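Long-range contacts in sensory box/response regulator (PDB 5YRP), which belongs to the EAL-domain family of bacterial signalling proteins, whose fold is a modified TIM-like barrel, and holds a magnesium ion: residues A5-Y10 / P231-E236; L11-M16 / C220-G225; R62-E67 / I80-N85; S69-N74 / E236-L241; G205-R210 / Q224-S229. All coordinates share one frame; numbering follows the deposited sequence.

Contact 1 (A5-Y10 / P231-E236); sequences ALVLHY and PILGSE
Tyr10 and Ile232 form a single antiparallel bridge, a hydrogen-bonded pair that ties the first strand of the TIM-like EAL barrel to the residues leading into helix 234-243. Both backbone polar groups of Tyr10 are used: its N donates to Ile232 O at 2.7 Å, and its O accepts from Ile232 N at 2.8 Å with a nearly straight N-H...O angle of 175°. Pro231 CA also points a C-H at Tyr10 O, a much weaker supplement. His9 adds a third, weak bond from NE2 to Pro231 O, 3.0 Å long but bent to 122°. The same imidazole has Pro231 CB over one face, 3.5 Å from the ring centroid, a CH-pi contact suited to proline, whose CB methylene has its C-H bonds turned outward from a rigid, puckered ring. With CG anti to its backbone N (chi1 -154°), His9 swings its ring over to the proline, while its own backbone pairs with Leu27 of strand 21-29. Tyr10 turns the edge of its ring to Ile232 O, and further out the ring reaches the backbone of Gly234, CE2 of Tyr10 lying 3.7 Å from Gly234 CA; Trp71 meets the ring edge-to-face. At the helix start the backbone N of Leu233, the N-cap residue, is taken by its own helix: Glu236 OE1 accepts from Leu233 N at 2.8 Å, using its anti lone pair.

Contact 2 (L11-M16 / C220-G225); sequences LPEIDM and CYRAQG
The guanidinium of Arg222 receives the carboxylate of Glu13 at its edge, near its plane, with the two flat groups standing almost upright to one another at 79°. This is a salt bridge between NH1 and OE1; its modelled length is too short to trust. The carboxylate of Asp15 approaches the Tyr221 ring obliquely, OD1 lying 3.4 Å from CD1 with the planes 56° apart, and Arg17 joins the two by a salt bridge to Asp15 and a cation-pi contact with the ring. The backbones that carry these groups pair antiparallel, strand 7-15 with strand 222-223, the closure of the barrel sheet. Ile14 N donates to Ala223 O at 2.9 Å, and Ala223 N returns the bond to Ile14 O at 3.0 Å. Met16 N then bonds to Tyr221 O, 2.9 Å away. The small methyl of Ala223 leaves room for Met16, a selenomethionine whose SE rests 3.6 Å from Ala223 CB; the bend at chi3 (-72°) turns its CE toward Cys220 O. Glu13 extends fully, CG anti to its backbone N, and its other oxygen, OE2, bridges to Arg83. One buried carboxylate thus sits between two arginines, an arrangement that probably balances charge in the interior.

Contact 3 (R62-E67 / I80-N85); sequences RTACAE and IVLRIN
Ala64 CB sits against two methyl groups of the strand, 4.0 Å from Leu82 CD2 and also 4.0 Å from Ile84 CD1. Cys65 SG covers the same pair from the next helical position, 4.2 Å from Ile84 CD1 and 4.3 Å from Leu82 CD2. Leu82, with CG anti to its backbone N (chi1 -179°), carries CD2 up to the helix backbone, 3.7 Å from Ala64 O. Ile84 reaches across by the branch that ends in CD1. Small residues on the helix and branched ones on the strand suit this place, because the two axes approach to 9.6 Å and run nearly antiparallel at 167°. Every touching residue is buried, and the side chains that meet are all apolar. In the next shell Phe68 packs on Leu82, Val60 and Leu61 on Ile84, and Phe107 and Leu109 on Cys65, so both the strand side chains and Cys65 have further apolar neighbours. Asn85, which follows Ile84 near the C-terminal end of the strand, is a ligand of the magnesium ion. Helix 52-73 forms the crossover of a beta-alpha-beta unit between the parallel neighbours 21-29 and 81-86, and it touches Ala26 of the former and Leu8 of strand 7-15.

Contact 4 (S69-N74 / E236-L241); sequences SRWRAN and EMQTLL
Trp71 offers one face of its indole to helix 236-241, and Met237 and Leu241 both lie over that face. Met237, a selenomethionine, places CG 4.0 Å from the centroid of the six-membered ring of Trp71 and 26° off its normal, a CH-pi contact. Its CG stands anti to the backbone N (chi1 -179°), which puts this methylene over the ring before the chain bends away at chi2 and chi3. Leu241 comes one turn later, and its CD1 lies 3.4 Å from Trp71 CE3, offset toward the rim. A flat, wide tryptophan can fill the space between two helices whose axes pass 10.5 Å apart at a crossing angle of -41°. Its edge is engaged elsewhere: NE1 donates to Glu67 OE2. At the outer rim Asn74 and Gln238 meet with amide planes almost perpendicular, ND2 and NE2 being 3.1 Å apart as modelled. Both are donors, so this is not a bond. Asn74 ND2 instead turns back to Arg70 O at 2.8 Å, and Asn74 N reaches the same oxygen from the opposite face of its plane, doubly satisfying a carbonyl at the helix end. The helices are thus joined chiefly by dispersion and CH-pi contacts of one aromatic face, with little direction from polar groups.

Contact 5 (G205-R210 / Q224-S229); sequences GVETER and QGFLLS
Val206, the centre of an inverse gamma turn, donates its backbone N to Gln224 O at 2.9 Å with an angle of 166°, while Gly225 CA lies 3.5 Å from Val206 O in a C-H...O contact. Gly225 has no CB, and the place one would take is occupied by Val206 O, consistent with glycine here. Val206 CG1, anti to its backbone N, crosses obliquely onto Leu228 CD1, 3.4 Å away. Leu227 lays its CB against the carbonyls of Val206 and Glu207, then sends CD2 to the helix start, 3.3 Å from Glu209 N. Near the surface the Glu207 carboxylate lies alongside Phe226, its plane 88° from the ring's and OE1 at the ring edge, where the partial positive charge of the C-H groups suits an anion. Thr208 fits the N-cap because its OG1 accepts from Ala211 N. The contact joins the loop entering helix 209-218 to the loop after strand 222-223; Val206 packs on Ala212 and Leu215 of that helix, and Leu228 on Ile14 of strand 7-15.

Contacts 2 and 3 are buried, whereas contacts 1, 4 and 5 are partly exposed. Contacts 1 and 2 both hold strand 7-15, the former by one bridge to the helix approach and the latter by regular pairing with strand 222-223. Contacts 3 and 4 use successive parts of helix 52-73, first against a strand and then against helix 234-243, whose first turn contact 1 includes; Glu236 belongs to contacts 1 and 4. Contacts 2 and 5 share Gln224 and Gly225. The two buried sites differ sharply: contact 3 joins apolar side chains, while contact 2 encloses charge, and Glu13 to Arg83 links them. Towards the surface, backbone bonds dominate contact 1, an aromatic face contact 4, and loop packing contact 5.

Contact 1 (A5-Y10 / P231-E236)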
# COMPACT_ATOMS: atom_id res chain seq x y z
N ALA A 5 21.52 -28.93 -10.86
CA ALA A 5 21.94 -27.59 -11.38
C ALA A 5 20.74 -26.75 -11.79
O ALA A 5 19.64 -27.26 -11.99
CB ALA A 5 22.89 -27.75 -12.56
N LEU A 6 20.98 -25.44 -11.91
CA LEU A 6 19.93 -24.48 -12.29
C LEU A 6 20.25 -23.75 -13.60
O LEU A 6 21.39 -23.77 -14.08
CB LEU A 6 19.67 -23.46 -11.17
CG LEU A 6 20.83 -22.66 -10.56
CD1 LEU A 6 21.40 -21.61 -11.50
CD2 LEU A 6 20.37 -21.99 -9.27
N VAL A 7 19.24 -23.10 -14.16
CA VAL A 7 19.37 -22.39 -15.43
C VAL A 7 18.44 -21.19 -15.45
O VAL A 7 17.39 -21.20 -14.80
CB VAL A 7 19.07 -23.32 -16.63
CG1 VAL A 7 17.63 -23.84 -16.59
CG2 VAL A 7 19.36 -22.63 -17.96
N LEU A 8 18.82 -20.15 -16.18
CA LEU A 8 18.01 -18.94 -16.25
C LEU A 8 16.81 -19.10 -17.17
O LEU A 8 16.79 -19.92 -18.09
CB LEU A 8 18.84 -17.72 -16.67
CG LEU A 8 19.62 -17.02 -15.56
CD1 LEU A 8 20.43 -15.88 -16.15
CD2 LEU A 8 18.73 -16.49 -14.45
N HIS A 9 15.82 -18.27 -16.89
CA HIS A 9 14.47 -18.36 -17.43
C HIS A 9 14.07 -16.94 -17.73
O HIS A 9 14.28 -16.06 -16.90
CB HIS A 9 13.56 -18.95 -16.35
CG HIS A 9 12.36 -19.68 -16.87
ND1 HIS A 9 11.28 -19.98 -16.07
CD2 HIS A 9 12.07 -20.17 -18.10
CE1 HIS A 9 10.38 -20.63 -16.78
NE2 HIS A 9 10.83 -20.76 -18.02
N TYR A 10 13.51 -16.68 -18.90
CA TYR A 10 13.22 -15.30 -19.28
C TYR A 10 11.76 -15.06 -19.60
O TYR A 10 11.23 -15.62 -20.56
CB TYR A 10 14.10 -14.88 -20.44
CG TYR A 10 15.56 -14.87 -20.11
CD1 TYR A 10 16.15 -13.72 -19.59
CD2 TYR A 10 16.35 -15.99 -20.32
CE1 TYR A 10 17.50 -13.69 -19.28
CE2 TYR A 10 17.70 -15.98 -20.01
CZ TYR A 10 18.27 -14.82 -19.49
OH TYR A 10 19.61 -14.80 -19.19
N PRO A 231 7.32 -17.95 -19.88
CA PRO A 231 8.76 -17.80 -19.62
C PRO A 231 9.58 -18.81 -20.43
O PRO A 231 9.28 -20.00 -20.42
CB PRO A 231 8.88 -18.07 -18.12
CG PRO A 231 7.52 -17.81 -17.57
CD PRO A 231 6.57 -18.24 -18.64
N ILE A 232 10.61 -18.31 -21.11
CA ILE A 232 11.39 -19.10 -22.07
C ILE A 232 12.90 -18.95 -21.87
O ILE A 232 13.37 -17.98 -21.27
CB ILE A 232 11.05 -18.71 -23.52
CG1 ILE A 232 11.25 -17.21 -23.75
CG2 ILE A 232 9.62 -19.14 -23.86
CD1 ILE A 232 11.14 -16.78 -25.20
N LEU A 233 13.64 -19.91 -22.41
CA LEU A 233 15.10 -19.98 -22.26
C LEU A 233 15.81 -18.89 -23.06
O LEU A 233 15.23 -18.29 -23.96
CB LEU A 233 15.63 -21.35 -22.69
CG LEU A 233 15.24 -22.54 -21.81
CD1 LEU A 233 15.40 -23.86 -22.54
CD2 LEU A 233 16.07 -22.54 -20.53
N GLY A 234 17.07 -18.65 -22.72
CA GLY A 234 17.86 -17.62 -23.37
C GLY A 234 17.92 -17.79 -24.88
O GLY A 234 17.84 -16.82 -25.63
N SER A 235 18.06 -19.04 -25.32
CA SER A 235 18.10 -19.36 -26.74
C SER A 235 16.77 -19.05 -27.41
O SER A 235 16.71 -18.50 -28.51
CB SER A 235 18.44 -20.83 -26.94
OG SER A 235 17.31 -21.66 -26.70
N GLU A 236 15.69 -19.44 -26.74
CA GLU A 236 14.34 -19.21 -27.24
C GLU A 236 14.04 -17.71 -27.29
O GLU A 236 13.35 -17.24 -28.20
CB GLU A 236 13.32 -19.93 -26.35
CG GLU A 236 13.43 -21.45 -26.36
CD GLU A 236 12.51 -22.12 -25.34
OE1 GLU A 236 12.48 -21.69 -24.16
OE2 GLU A 236 11.82 -23.09 -25.71

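Contact 2 (L11-M16 / C220-G225)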
# COMPACT_ATOMS: atom_id res chain seq x y z
N LEU A 11 11.12 -14.24 -18.78
CA LEU A 11 9.73 -13.86 -18.97
C LEU A 11 9.69 -12.55 -19.74
O LEU A 11 10.02 -11.50 -19.18
CB LEU A 11 9.04 -13.69 -17.61
CG LEU A 11 7.62 -13.12 -17.57
CD1 LEU A 11 6.69 -13.85 -18.53
CD2 LEU A 11 7.07 -13.19 -16.16
N PRO A 12 9.29 -12.59 -21.03
CA PRO A 12 9.34 -11.37 -21.81
C PRO A 12 8.22 -10.41 -21.48
O PRO A 12 7.12 -10.82 -21.08
CB PRO A 12 9.21 -11.86 -23.25
CG PRO A 12 8.45 -13.12 -23.15
CD PRO A 12 8.78 -13.73 -21.82
N GLU A 13 8.52 -9.13 -21.65
CA GLU A 13 7.60 -8.04 -21.37
C GLU A 13 7.27 -7.33 -22.67
O GLU A 13 8.14 -6.72 -23.29
CB GLU A 13 8.25 -7.05 -20.41
CG GLU A 13 7.43 -5.82 -20.10
CD GLU A 13 8.21 -4.84 -19.26
OE1 GLU A 13 8.07 -3.62 -19.49
OE2 GLU A 13 8.96 -5.28 -18.37
N ILE A 14 6.00 -7.40 -23.07
CA ILE A 14 5.61 -6.91 -24.38
C ILE A 14 4.73 -5.67 -24.31
O ILE A 14 4.10 -5.40 -23.30
CB ILE A 14 4.90 -8.00 -25.20
CG1 ILE A 14 3.54 -8.35 -24.59
CG2 ILE A 14 5.77 -9.25 -25.29
CD1 ILE A 14 2.62 -9.05 -25.57
N ASP A 15 4.73 -4.92 -25.40
CA ASP A 15 3.74 -3.88 -25.64
C ASP A 15 2.48 -4.58 -26.14
O ASP A 15 2.48 -5.16 -27.22
CB ASP A 15 4.24 -2.90 -26.69
CG ASP A 15 3.29 -1.74 -26.93
OD1 ASP A 15 2.19 -1.71 -26.33
OD2 ASP A 15 3.65 -0.84 -27.72
N MSE A 16 1.40 -4.50 -25.36
CA MSE A 16 0.17 -5.22 -25.69
C MSE A 16 -0.59 -4.64 -26.84
O MSE A 16 -1.51 -5.27 -27.36
CB MSE A 16 -0.75 -5.19 -24.49
CG MSE A 16 -0.18 -6.01 -23.35
SE MSE A 16 -1.58 -6.09 -21.97
CE MSE A 16 -1.46 -4.23 -21.34
N CYS A 220 -2.35 1.31 -19.43
CA CYS A 220 -1.14 0.51 -19.20
C CYS A 220 -0.92 -0.39 -20.41
O CYS A 220 -1.71 -1.31 -20.66
CB CYS A 220 -1.29 -0.33 -17.93
SG CYS A 220 0.20 -1.25 -17.46
N TYR A 221 0.15 -0.13 -21.16
CA TYR A 221 0.42 -0.87 -22.40
C TYR A 221 1.50 -1.96 -22.24
O TYR A 221 1.46 -2.97 -22.95
CB TYR A 221 0.75 0.09 -23.55
CG TYR A 221 2.04 0.89 -23.42
CD1 TYR A 221 3.26 0.36 -23.88
CD2 TYR A 221 2.05 2.18 -22.89
CE1 TYR A 221 4.44 1.08 -23.78
CE2 TYR A 221 3.23 2.91 -22.79
CZ TYR A 221 4.42 2.36 -23.24
OH TYR A 221 5.60 3.07 -23.15
N ARG A 222 2.44 -1.76 -21.32
CA ARG A 222 3.49 -2.75 -21.06
C ARG A 222 2.96 -3.83 -20.12
O ARG A 222 2.29 -3.52 -19.14
CB ARG A 222 4.70 -2.10 -20.41
CG ARG A 222 5.30 -0.94 -21.18
CD ARG A 222 6.40 -0.25 -20.39
NE ARG A 222 7.53 0.10 -21.24
CZ ARG A 222 8.62 -0.65 -21.44
NH1 ARG A 222 8.76 -1.83 -20.84
NH2 ARG A 222 9.58 -0.22 -22.24
N ALA A 223 3.28 -5.08 -20.42
CA ALA A 223 2.78 -6.19 -19.60
C ALA A 223 3.57 -7.49 -19.76
O ALA A 223 4.28 -7.70 -20.75
CB ALA A 223 1.31 -6.44 -19.90
N GLN A 224 3.44 -8.35 -18.75
CA GLN A 224 3.96 -9.71 -18.75
C GLN A 224 2.82 -10.66 -18.38
O GLN A 224 1.91 -10.28 -17.65
CB GLN A 224 5.08 -9.87 -17.73
CG GLN A 224 6.19 -8.85 -17.83
CD GLN A 224 7.32 -9.12 -16.85
OE1 GLN A 224 7.28 -10.09 -16.10
NE2 GLN A 224 8.33 -8.26 -16.86
N GLY A 225 2.88 -11.90 -18.87
CA GLY A 225 1.86 -12.89 -18.54
C GLY A 225 1.86 -14.12 -19.43
O GLY A 225 2.36 -14.06 -20.56

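Contact 3 (R62-E67 / I80-N85)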
# COMPACT_ATOMS: atom_id res chain seq x y z
N ARG A 62 25.00 -11.64 -12.99
CA ARG A 62 26.14 -11.87 -13.87
C ARG A 62 25.77 -12.73 -15.08
O ARG A 62 26.14 -12.42 -16.22
CB ARG A 62 27.28 -12.52 -13.08
CG ARG A 62 28.62 -12.54 -13.80
CD ARG A 62 29.70 -13.22 -12.97
NE ARG A 62 31.02 -13.12 -13.58
CZ ARG A 62 31.79 -12.03 -13.59
NH1 ARG A 62 31.38 -10.90 -13.03
NH2 ARG A 62 32.98 -12.07 -14.18
N THR A 63 25.03 -13.81 -14.83
CA THR A 63 24.64 -14.74 -15.89
C THR A 63 23.62 -14.11 -16.84
O THR A 63 23.68 -14.32 -18.06
CB THR A 63 24.05 -16.04 -15.29
OG1 THR A 63 24.90 -16.52 -14.25
CG2 THR A 63 23.91 -17.11 -16.36
N ALA A 64 22.69 -13.34 -16.29
CA ALA A 64 21.66 -12.66 -17.09
C ALA A 64 22.31 -11.64 -18.00
O ALA A 64 22.04 -11.61 -19.20
CB ALA A 64 20.64 -11.99 -16.18
N CYS A 65 23.17 -10.80 -17.43
CA CYS A 65 23.92 -9.80 -18.18
C CYS A 65 24.82 -10.42 -19.24
O CYS A 65 24.96 -9.88 -20.33
CB CYS A 65 24.77 -8.96 -17.23
SG CYS A 65 23.81 -7.82 -16.19
N ALA A 66 25.42 -11.56 -18.91
CA ALA A 66 26.25 -12.29 -19.86
C ALA A 66 25.43 -12.77 -21.04
O ALA A 66 25.77 -12.51 -22.19
CB ALA A 66 26.91 -13.47 -19.17
N GLU A 67 24.34 -13.47 -20.73
CA GLU A 67 23.41 -13.97 -21.74
C GLU A 67 22.77 -12.83 -22.54
O GLU A 67 22.50 -12.98 -23.73
CB GLU A 67 22.32 -14.82 -21.07
CG GLU A 67 21.22 -15.34 -21.98
CD GLU A 67 21.72 -16.27 -23.08
OE1 GLU A 67 22.84 -16.81 -22.95
OE2 GLU A 67 20.98 -16.47 -24.06
N ILE A 80 16.43 -3.16 -25.82
CA ILE A 80 15.43 -3.56 -24.83
C ILE A 80 16.07 -3.50 -23.45
O ILE A 80 17.29 -3.40 -23.33
CB ILE A 80 14.92 -4.99 -25.08
CG1 ILE A 80 16.07 -6.00 -25.00
CG2 ILE A 80 14.23 -5.08 -26.43
CD1 ILE A 80 15.61 -7.42 -24.76
N VAL A 81 15.24 -3.58 -22.42
CA VAL A 81 15.73 -3.57 -21.04
C VAL A 81 15.80 -5.00 -20.52
O VAL A 81 15.00 -5.85 -20.89
CB VAL A 81 14.82 -2.71 -20.14
CG1 VAL A 81 15.37 -2.64 -18.72
CG2 VAL A 81 14.68 -1.30 -20.70
N LEU A 82 16.79 -5.26 -19.66
CA LEU A 82 16.91 -6.54 -18.96
C LEU A 82 16.55 -6.34 -17.49
O LEU A 82 17.27 -5.68 -16.75
CB LEU A 82 18.33 -7.08 -19.08
CG LEU A 82 18.59 -8.43 -18.40
CD1 LEU A 82 17.98 -9.57 -19.20
CD2 LEU A 82 20.08 -8.65 -18.22
N ARG A 83 15.43 -6.93 -17.08
CA ARG A 83 14.96 -6.81 -15.70
C ARG A 83 15.46 -7.96 -14.84
O ARG A 83 15.27 -9.13 -15.18
CB ARG A 83 13.43 -6.74 -15.64
CG ARG A 83 12.86 -5.50 -16.31
CD ARG A 83 11.50 -5.10 -15.77
NE ARG A 83 11.32 -3.65 -15.90
CZ ARG A 83 11.02 -3.01 -17.03
NH1 ARG A 83 10.85 -3.67 -18.16
NH2 ARG A 83 10.89 -1.69 -17.02
N ILE A 84 16.10 -7.63 -13.72
CA ILE A 84 16.66 -8.62 -12.80
C ILE A 84 16.16 -8.34 -11.40
O ILE A 84 16.25 -7.22 -10.91
CB ILE A 84 18.19 -8.58 -12.82
CG1 ILE A 84 18.71 -9.02 -14.19
CG2 ILE A 84 18.77 -9.47 -11.72
CD1 ILE A 84 20.01 -8.37 -14.58
N ASN A 85 15.64 -9.38 -10.75
CA ASN A 85 15.15 -9.26 -9.38
C ASN A 85 16.30 -9.19 -8.41
O ASN A 85 17.15 -10.07 -8.39
CB ASN A 85 14.25 -10.43 -9.03
CG ASN A 85 12.95 -10.41 -9.79
OD1 ASN A 85 12.13 -9.51 -9.61
ND2 ASN A 85 12.74 -11.40 -10.64

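Contact 4 (S69-N74 / E236-L241)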
# COMPACT_ATOMS: atom_id res chain seq x y z
N SER A 69 24.17 -9.82 -23.24
CA SER A 69 25.16 -9.30 -24.19
C SER A 69 25.34 -10.23 -25.40
O SER A 69 25.64 -9.77 -26.50
CB SER A 69 26.50 -9.07 -23.50
OG SER A 69 27.06 -10.28 -23.05
N ARG A 70 25.14 -11.54 -25.19
CA ARG A 70 25.20 -12.51 -26.30
C ARG A 70 24.14 -12.21 -27.35
O ARG A 70 24.37 -12.42 -28.54
CB ARG A 70 25.03 -13.94 -25.79
CG ARG A 70 26.19 -14.46 -24.95
CD ARG A 70 26.12 -15.97 -24.77
NE ARG A 70 27.05 -16.45 -23.74
CZ ARG A 70 26.71 -16.83 -22.50
NH1 ARG A 70 25.45 -16.81 -22.08
NH2 ARG A 70 27.66 -17.24 -21.67
N TRP A 71 22.98 -11.74 -26.90
CA TRP A 71 21.91 -11.33 -27.81
C TRP A 71 22.34 -10.08 -28.56
O TRP A 71 22.18 -9.99 -29.78
CB TRP A 71 20.61 -11.04 -27.05
CG TRP A 71 20.18 -12.13 -26.11
CD1 TRP A 71 20.56 -13.44 -26.14
CD2 TRP A 71 19.26 -12.01 -25.02
NE1 TRP A 71 19.95 -14.14 -25.12
CE2 TRP A 71 19.15 -13.28 -24.42
CE3 TRP A 71 18.53 -10.94 -24.48
CZ2 TRP A 71 18.33 -13.52 -23.31
CZ3 TRP A 71 17.72 -11.18 -23.38
CH2 TRP A 71 17.62 -12.46 -22.81
N ARG A 72 22.89 -9.13 -27.82
CA ARG A 72 23.39 -7.87 -28.37
C ARG A 72 24.48 -8.12 -29.41
O ARG A 72 24.55 -7.42 -30.41
CB ARG A 72 23.93 -6.97 -27.26
CG ARG A 72 22.95 -6.66 -26.14
CD ARG A 72 23.49 -5.61 -25.19
NE ARG A 72 23.47 -4.29 -25.81
CZ ARG A 72 22.38 -3.54 -25.96
NH1 ARG A 72 21.19 -3.97 -25.52
NH2 ARG A 72 22.47 -2.35 -26.55
N ALA A 73 25.31 -9.12 -29.15
CA ALA A 73 26.34 -9.55 -30.09
C ALA A 73 25.72 -10.08 -31.39
O ALA A 73 26.19 -9.77 -32.48
CB ALA A 73 27.23 -10.60 -29.45
N ASN A 74 24.66 -10.87 -31.25
CA ASN A 74 23.93 -11.40 -32.41
C ASN A 74 22.94 -10.40 -33.02
O ASN A 74 22.16 -10.76 -33.90
CB ASN A 74 23.19 -12.68 -32.03
CG ASN A 74 24.12 -13.86 -31.91
OD1 ASN A 74 24.42 -14.52 -32.90
ND2 ASN A 74 24.57 -14.14 -30.69
N GLU A 236 15.69 -19.44 -26.74
CA GLU A 236 14.34 -19.21 -27.24
C GLU A 236 14.04 -17.71 -27.29
O GLU A 236 13.35 -17.24 -28.20
CB GLU A 236 13.32 -19.93 -26.35
CG GLU A 236 13.43 -21.45 -26.36
CD GLU A 236 12.51 -22.12 -25.34
OE1 GLU A 236 12.48 -21.69 -24.16
OE2 GLU A 236 11.82 -23.09 -25.71
N MSE A 237 14.56 -16.97 -26.32
CA MSE A 237 14.39 -15.52 -26.25
C MSE A 237 15.07 -14.85 -27.41
O MSE A 237 14.51 -13.94 -28.01
CB MSE A 237 14.92 -15.00 -24.91
CG MSE A 237 14.76 -13.50 -24.70
SE MSE A 237 12.88 -12.93 -24.63
CE MSE A 237 12.44 -13.60 -22.84
N GLN A 238 16.29 -15.30 -27.73
CA GLN A 238 17.00 -14.81 -28.92
C GLN A 238 16.08 -14.88 -30.12
O GLN A 238 15.84 -13.89 -30.80
CB GLN A 238 18.24 -15.66 -29.22
CG GLN A 238 19.54 -15.15 -28.63
CD GLN A 238 20.75 -15.77 -29.30
OE1 GLN A 238 20.76 -16.97 -29.60
NE2 GLN A 238 21.77 -14.96 -29.55
N THR A 239 15.59 -16.09 -30.37
CA THR A 239 14.69 -16.37 -31.49
C THR A 239 13.49 -15.42 -31.47
O THR A 239 13.10 -14.88 -32.51
CB THR A 239 14.23 -17.84 -31.45
OG1 THR A 239 15.37 -18.69 -31.30
CG2 THR A 239 13.48 -18.23 -32.71
N LEU A 240 12.92 -15.20 -30.29
CA LEU A 240 11.80 -14.28 -30.14
C LEU A 240 12.21 -12.84 -30.41
O LEU A 240 11.48 -12.09 -31.04
CB LEU A 240 11.22 -14.40 -28.73
CG LEU A 240 10.13 -13.41 -28.32
CD1 LEU A 240 9.00 -13.36 -29.34
CD2 LEU A 240 9.59 -13.78 -26.95
N LEU A 241 13.38 -12.45 -29.91
CA LEU A 241 13.91 -11.11 -30.12
C LEU A 241 14.29 -10.86 -31.57
O LEU A 241 14.24 -9.73 -32.04
CB LEU A 241 15.11 -10.86 -29.22
CG LEU A 241 14.81 -10.78 -27.72
CD1 LEU A 241 16.11 -10.79 -26.93
CD2 LEU A 241 13.99 -9.54 -27.38

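Contact 5 (G205-R210 / Q224-S229)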
# COMPACT_ATOMS: atom_id res chain seq x y z
N GLY A 205 1.44 -10.74 -14.51
CA GLY A 205 0.37 -11.72 -14.28
C GLY A 205 -0.85 -11.53 -15.16
O GLY A 205 -1.96 -11.82 -14.74
N VAL A 206 -0.64 -11.07 -16.40
CA VAL A 206 -1.73 -10.90 -17.36
C VAL A 206 -2.15 -12.27 -17.91
O VAL A 206 -1.63 -12.73 -18.93
CB VAL A 206 -1.33 -9.96 -18.50
CG1 VAL A 206 -2.46 -9.82 -19.51
CG2 VAL A 206 -0.99 -8.58 -17.95
N GLU A 207 -3.10 -12.89 -17.23
CA GLU A 207 -3.54 -14.25 -17.54
C GLU A 207 -4.63 -14.27 -18.59
O GLU A 207 -4.71 -15.19 -19.40
CB GLU A 207 -4.06 -14.93 -16.27
CG GLU A 207 -3.09 -14.94 -15.10
CD GLU A 207 -1.93 -15.89 -15.29
OE1 GLU A 207 -2.19 -17.06 -15.62
OE2 GLU A 207 -0.76 -15.46 -15.09
N THR A 208 -5.49 -13.26 -18.58
CA THR A 208 -6.67 -13.25 -19.43
C THR A 208 -6.70 -12.02 -20.30
O THR A 208 -6.20 -10.97 -19.92
CB THR A 208 -7.95 -13.26 -18.58
OG1 THR A 208 -8.04 -12.04 -17.82
CG2 THR A 208 -7.96 -14.45 -17.63
N GLU A 209 -7.30 -12.16 -21.48
CA GLU A 209 -7.46 -11.03 -22.41
C GLU A 209 -8.41 -9.99 -21.84
O GLU A 209 -8.32 -8.80 -22.17
CB GLU A 209 -7.92 -11.49 -23.81
CG GLU A 209 -9.31 -12.10 -23.90
CD GLU A 209 -9.33 -13.61 -23.69
OE1 GLU A 209 -8.54 -14.12 -22.86
OE2 GLU A 209 -10.14 -14.29 -24.36
N ARG A 210 -9.33 -10.43 -20.98
CA ARG A 210 -10.17 -9.54 -20.20
C ARG A 210 -9.31 -8.54 -19.44
O ARG A 210 -9.54 -7.33 -19.51
CB ARG A 210 -11.03 -10.34 -19.22
CG ARG A 210 -12.16 -9.54 -18.59
CD ARG A 210 -12.69 -10.19 -17.32
NE ARG A 210 -13.19 -11.54 -17.58
CZ ARG A 210 -14.38 -11.82 -18.11
NH1 ARG A 210 -15.22 -10.85 -18.47
NH2 ARG A 210 -14.73 -13.09 -18.30
N GLN A 224 3.44 -8.35 -18.75
CA GLN A 224 3.96 -9.71 -18.75
C GLN A 224 2.82 -10.66 -18.38
O GLN A 224 1.91 -10.28 -17.65
CB GLN A 224 5.08 -9.87 -17.73
CG GLN A 224 6.19 -8.85 -17.83
CD GLN A 224 7.32 -9.12 -16.85
OE1 GLN A 224 7.28 -10.09 -16.10
NE2 GLN A 224 8.33 -8.26 -16.86
N GLY A 225 2.88 -11.90 -18.87
CA GLY A 225 1.86 -12.89 -18.54
C GLY A 225 1.86 -14.12 -19.43
O GLY A 225 2.36 -14.06 -20.56
N PHE A 226 1.29 -15.21 -18.93
CA PHE A 226 1.21 -16.47 -19.69
C PHE A 226 0.45 -16.29 -21.00
O PHE A 226 0.78 -16.91 -22.01
CB PHE A 226 0.54 -17.59 -18.86
CG PHE A 226 1.33 -18.02 -17.64
CD1 PHE A 226 2.70 -18.29 -17.72
CD2 PHE A 226 0.69 -18.20 -16.42
CE1 PHE A 226 3.41 -18.70 -16.59
CE2 PHE A 226 1.40 -18.61 -15.29
CZ PHE A 226 2.75 -18.86 -15.38
N LEU A 227 -0.57 -15.43 -20.98
CA LEU A 227 -1.35 -15.09 -22.17
C LEU A 227 -0.50 -14.40 -23.23
O LEU A 227 -0.63 -14.67 -24.42
CB LEU A 227 -2.50 -14.16 -21.78
CG LEU A 227 -3.48 -13.80 -22.91
CD1 LEU A 227 -4.47 -14.93 -23.13
CD2 LEU A 227 -4.19 -12.50 -22.59
N LEU A 228 0.35 -13.48 -22.78
CA LEU A 228 1.21 -12.70 -23.66
C LEU A 228 2.38 -13.54 -24.16
O LEU A 228 2.62 -13.65 -25.36
CB LEU A 228 1.72 -11.46 -22.92
CG LEU A 228 0.74 -10.30 -22.74
CD1 LEU A 228 -0.64 -10.74 -22.27
CD2 LEU A 228 1.31 -9.29 -21.76
N SER A 229 3.11 -14.12 -23.21
CA SER A 229 4.19 -15.04 -23.53
C SER A 229 4.66 -15.79 -22.29
O SER A 229 4.82 -15.20 -21.22
CB SER A 229 5.37 -14.29 -24.13
OG SER A 229 6.51 -15.13 -24.18